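PDB 3QP3: titin from Homo sapiens, which is a giant muscle protein, here represented by one immunoglobulin I-set domain, and probably acts as a molecular spring and scaffold that spans half the sarcomere. Local coordinates for residues 18-23 with 94-99. Numbering follows the deposited sequence.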
ATOM      1  N   HIS A  18      -0.099  11.334  -5.658  1.00 26.51           N
ATOM      2  CA  HIS A  18      -1.086  12.049  -6.455  1.00 28.82           C
ATOM      3  C   HIS A  18      -1.960  12.993  -5.640  1.00 32.22           C
ATOM      4  O   HIS A  18      -1.951  12.968  -4.410  1.00 29.86           O
ATOM      5  CB  HIS A  18      -1.957  11.067  -7.255  1.00 25.53           C
ATOM      6  CG  HIS A  18      -2.791  10.147  -6.410  1.00 24.31           C
ATOM      7  ND1 HIS A  18      -2.333   8.929  -5.959  1.00 21.27           N
ATOM      8  CD2 HIS A  18      -4.073  10.253  -5.973  1.00 21.19           C
ATOM      9  CE1 HIS A  18      -3.289   8.326  -5.272  1.00 21.30           C
ATOM     10  NE2 HIS A  18      -4.355   9.109  -5.267  1.00 21.55           N
ATOM     11  N   ARG A  19      -2.705  13.833  -6.348  1.00 34.85           N
ATOM     12  CA  ARG A  19      -3.631  14.758  -5.720  1.00 37.83           C
ATOM     13  C   ARG A  19      -5.039  14.180  -5.760  1.00 34.89           C
ATOM     14  O   ARG A  19      -5.374  13.397  -6.654  1.00 32.02           O
ATOM     15  CB  ARG A  19      -3.608  16.109  -6.442  1.00 42.13           C
ATOM     16  CG  ARG A  19      -2.327  16.904  -6.245  1.00 49.47           C
ATOM     17  CD  ARG A  19      -2.298  18.162  -7.120  1.00 56.93           C
ATOM     18  NE  ARG A  19      -2.083  17.846  -8.531  1.00 62.91           N
ATOM     19  CZ  ARG A  19      -3.058  17.616  -9.407  1.00 68.24           C
ATOM     20  NH1 ARG A  19      -4.328  17.666  -9.023  1.00 69.04           N
ATOM     21  NH2 ARG A  19      -2.767  17.336 -10.672  1.00 70.78           N
ATOM     22  N   VAL A  20      -5.850  14.550  -4.774  1.00 31.82           N
ATOM     23  CA  VAL A  20      -7.275  14.234  -4.791  1.00 30.78           C
ATOM     24  C   VAL A  20      -8.043  15.409  -4.188  1.00 30.99           C
ATOM     25  O   VAL A  20      -7.615  15.988  -3.185  1.00 31.57           O
ATOM     26  CB  VAL A  20      -7.599  12.925  -4.028  1.00 28.55           C
ATOM     27  CG1 VAL A  20      -7.237  13.050  -2.557  1.00 27.98           C
ATOM     28  CG2 VAL A  20      -9.077  12.563  -4.185  1.00 28.55           C
ATOM     29  N   PRO A  21      -9.165  15.788  -4.819  1.00 26.64           N
ATOM     30  CA  PRO A  21      -9.968  16.884  -4.277  1.00 30.85           C
ATOM     31  C   PRO A  21     -10.604  16.451  -2.968  1.00 30.48           C
ATOM     32  O   PRO A  21     -11.035  15.310  -2.843  1.00 26.16           O
ATOM     33  CB  PRO A  21     -11.055  17.088  -5.343  1.00 32.80           C
ATOM     34  CG  PRO A  21     -10.509  16.451  -6.588  1.00 32.70           C
ATOM     35  CD  PRO A  21      -9.718  15.275  -6.083  1.00 26.99           C
ATOM     36  N   CYS A  22     -10.643  17.352  -1.999  1.00 33.77           N
ATOM     37  CA  CYS A  22     -11.256  17.060  -0.718  1.00 33.31           C
ATOM     38  C   CYS A  22     -12.654  16.479  -0.914  1.00 29.57           C
ATOM     39  O   CYS A  22     -13.465  17.029  -1.655  1.00 31.07           O
ATOM     40  CB  CYS A  22     -11.326  18.333   0.128  1.00 35.52           C
ATOM     41  SG  CYS A  22     -12.251  18.117   1.658  1.00 50.21           S
ATOM     42  N   GLY A  23     -12.935  15.365  -0.255  1.00 27.51           N
ATOM     43  CA  GLY A  23     -14.249  14.760  -0.348  1.00 26.62           C
ATOM     44  C   GLY A  23     -14.296  13.557  -1.270  1.00 27.37           C
ATOM     45  O   GLY A  23     -15.136  12.670  -1.095  1.00 27.90           O
ATOM     46  N   ALA A  94       4.189   6.514  -0.901  1.00 23.34           N
ATOM     47  CA  ALA A  94       3.747   7.550  -1.818  1.00 19.98           C
ATOM     48  C   ALA A  94       2.997   8.585  -1.002  1.00 21.84           C
ATOM     49  O   ALA A  94       2.620   8.323   0.141  1.00 20.20           O
ATOM     50  CB  ALA A  94       2.858   6.958  -2.906  1.00 18.07           C
ATOM     51  N   THR A  95       2.789   9.756  -1.591  1.00 20.64           N
ATOM     52  CA  THR A  95       2.207  10.884  -0.883  1.00 25.00           C
ATOM     53  C   THR A  95       0.824  11.186  -1.431  1.00 26.75           C
ATOM     54  O   THR A  95       0.615  11.170  -2.645  1.00 28.73           O
ATOM     55  CB  THR A  95       3.110  12.135  -1.036  1.00 28.68           C
ATOM     56  OG1 THR A  95       4.383  11.861  -0.442  1.00 32.91           O
ATOM     57  CG2 THR A  95       2.500  13.336  -0.349  1.00 33.75           C
ATOM     58  N   LEU A  96      -0.127  11.434  -0.539  1.00 25.75           N
ATOM     59  CA  LEU A  96      -1.447  11.881  -0.952  1.00 25.05           C
ATOM     60  C   LEU A  96      -1.574  13.351  -0.625  1.00 29.50           C
ATOM     61  O   LEU A  96      -1.357  13.761   0.517  1.00 30.01           O
ATOM     62  CB  LEU A  96      -2.556  11.106  -0.234  1.00 23.80           C
ATOM     63  CG  LEU A  96      -3.990  11.412  -0.686  1.00 25.83           C
ATOM     64  CD1 LEU A  96      -4.197  10.974  -2.122  1.00 25.65           C
ATOM     65  CD2 LEU A  96      -5.008  10.738   0.221  1.00 26.18           C
ATOM     66  N   ASP A  97      -1.920  14.140  -1.637  1.00 31.31           N
ATOM     67  CA  ASP A  97      -2.153  15.560  -1.465  1.00 33.47           C
ATOM     68  C   ASP A  97      -3.636  15.860  -1.658  1.00 32.01           C
ATOM     69  O   ASP A  97      -4.123  15.897  -2.787  1.00 32.46           O
ATOM     70  CB  ASP A  97      -1.305  16.361  -2.463  1.00 33.99           C
ATOM     71  CG  ASP A  97      -1.449  17.853  -2.282  1.00 43.46           C
ATOM     72  OD1 ASP A  97      -1.839  18.269  -1.170  1.00 46.61           O
ATOM     73  OD2 ASP A  97      -1.166  18.612  -3.246  1.00 46.33           O
ATOM     74  N   VAL A  98      -4.352  16.056  -0.553  1.00 32.72           N
ATOM     75  CA  VAL A  98      -5.776  16.380  -0.600  1.00 32.23           C
ATOM     76  C   VAL A  98      -5.966  17.883  -0.838  1.00 34.86           C
ATOM     77  O   VAL A  98      -5.565  18.698  -0.010  1.00 37.56           O
ATOM     78  CB  VAL A  98      -6.501  15.972   0.706  1.00 29.30           C
ATOM     79  CG1 VAL A  98      -8.005  16.176   0.566  1.00 30.59           C
ATOM     80  CG2 VAL A  98      -6.188  14.518   1.077  1.00 24.52           C
ATOM     81  N   THR A  99      -6.579  18.239  -1.966  1.00 36.59           N
ATOM     82  CA  THR A  99      -6.706  19.637  -2.388  1.00 44.48           C
ATOM     83  C   THR A  99      -8.142  20.151  -2.333  1.00 51.16           C
ATOM     84  O   THR A  99      -9.066  19.424  -1.972  1.00 45.43           O
ATOM     85  CB  THR A  99      -6.244  19.814  -3.844  1.00 44.30           C
ATOM     86  OG1 THR A  99      -7.131  19.095  -4.710  1.00 41.88           O
ATOM     87  CG2 THR A  99      -4.823  19.299  -4.029  1.00 41.70           C
TER
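The imidazole of H18 meets L96 obliquely, with CD1 of L96 lying 3.7 Å from NE2 of H18, while the ring of F28 meets that of H18 at a slant. Its two nitrogens are both engaged: NE2 with the hydroxyl of T26, ND1 with the carbonyl of R16. Histidine therefore suits a place that needs a flat group with apolar neighbours and polar corners, and the two bonds should fix how the ring is turned. The other flat groups, the guanidinium of R19 and the carboxylate of D97, project from the other side of the sheet, their planes 87° apart. They form no salt bridge, since R19 bends at chi3 (-73°) and leads its charged end away; NE of R19 stays 5.4 Å from OD2 of D97, so any attraction is probably weak. Instead the methylenes of R19 run alongside D97 and reach CG2 of T99; polar side chains suit this outer face, where R19 and D97 are exposed.

This is the parallel pairing of strands A' and G in the I-set sandwich, where the first strand, having left the 7-11 edge of one sheet, joins the border of the other beside 88-99. Amides and carbonyls alternate across it, from N of H18 on O of T95 to N of C22 on O of T99 (2.6 Å). The bond from N of D97 to O of H18 is nearly straight at 172°. P21 fits the edge because its missing N-H falls where the strand gives no bond to 94-99.

On the inward face, CG1 of V20 packs 3.7 Å from CD1 of L96 and 4.1 Å from CG2 of V98. V20 also touches T26 and C71, and L96 touches T26 and F28; branched apolar side chains suit this side. V98 sets CG1 anti to its own nitrogen, bringing that methyl within 3.6 Å of CA of C22.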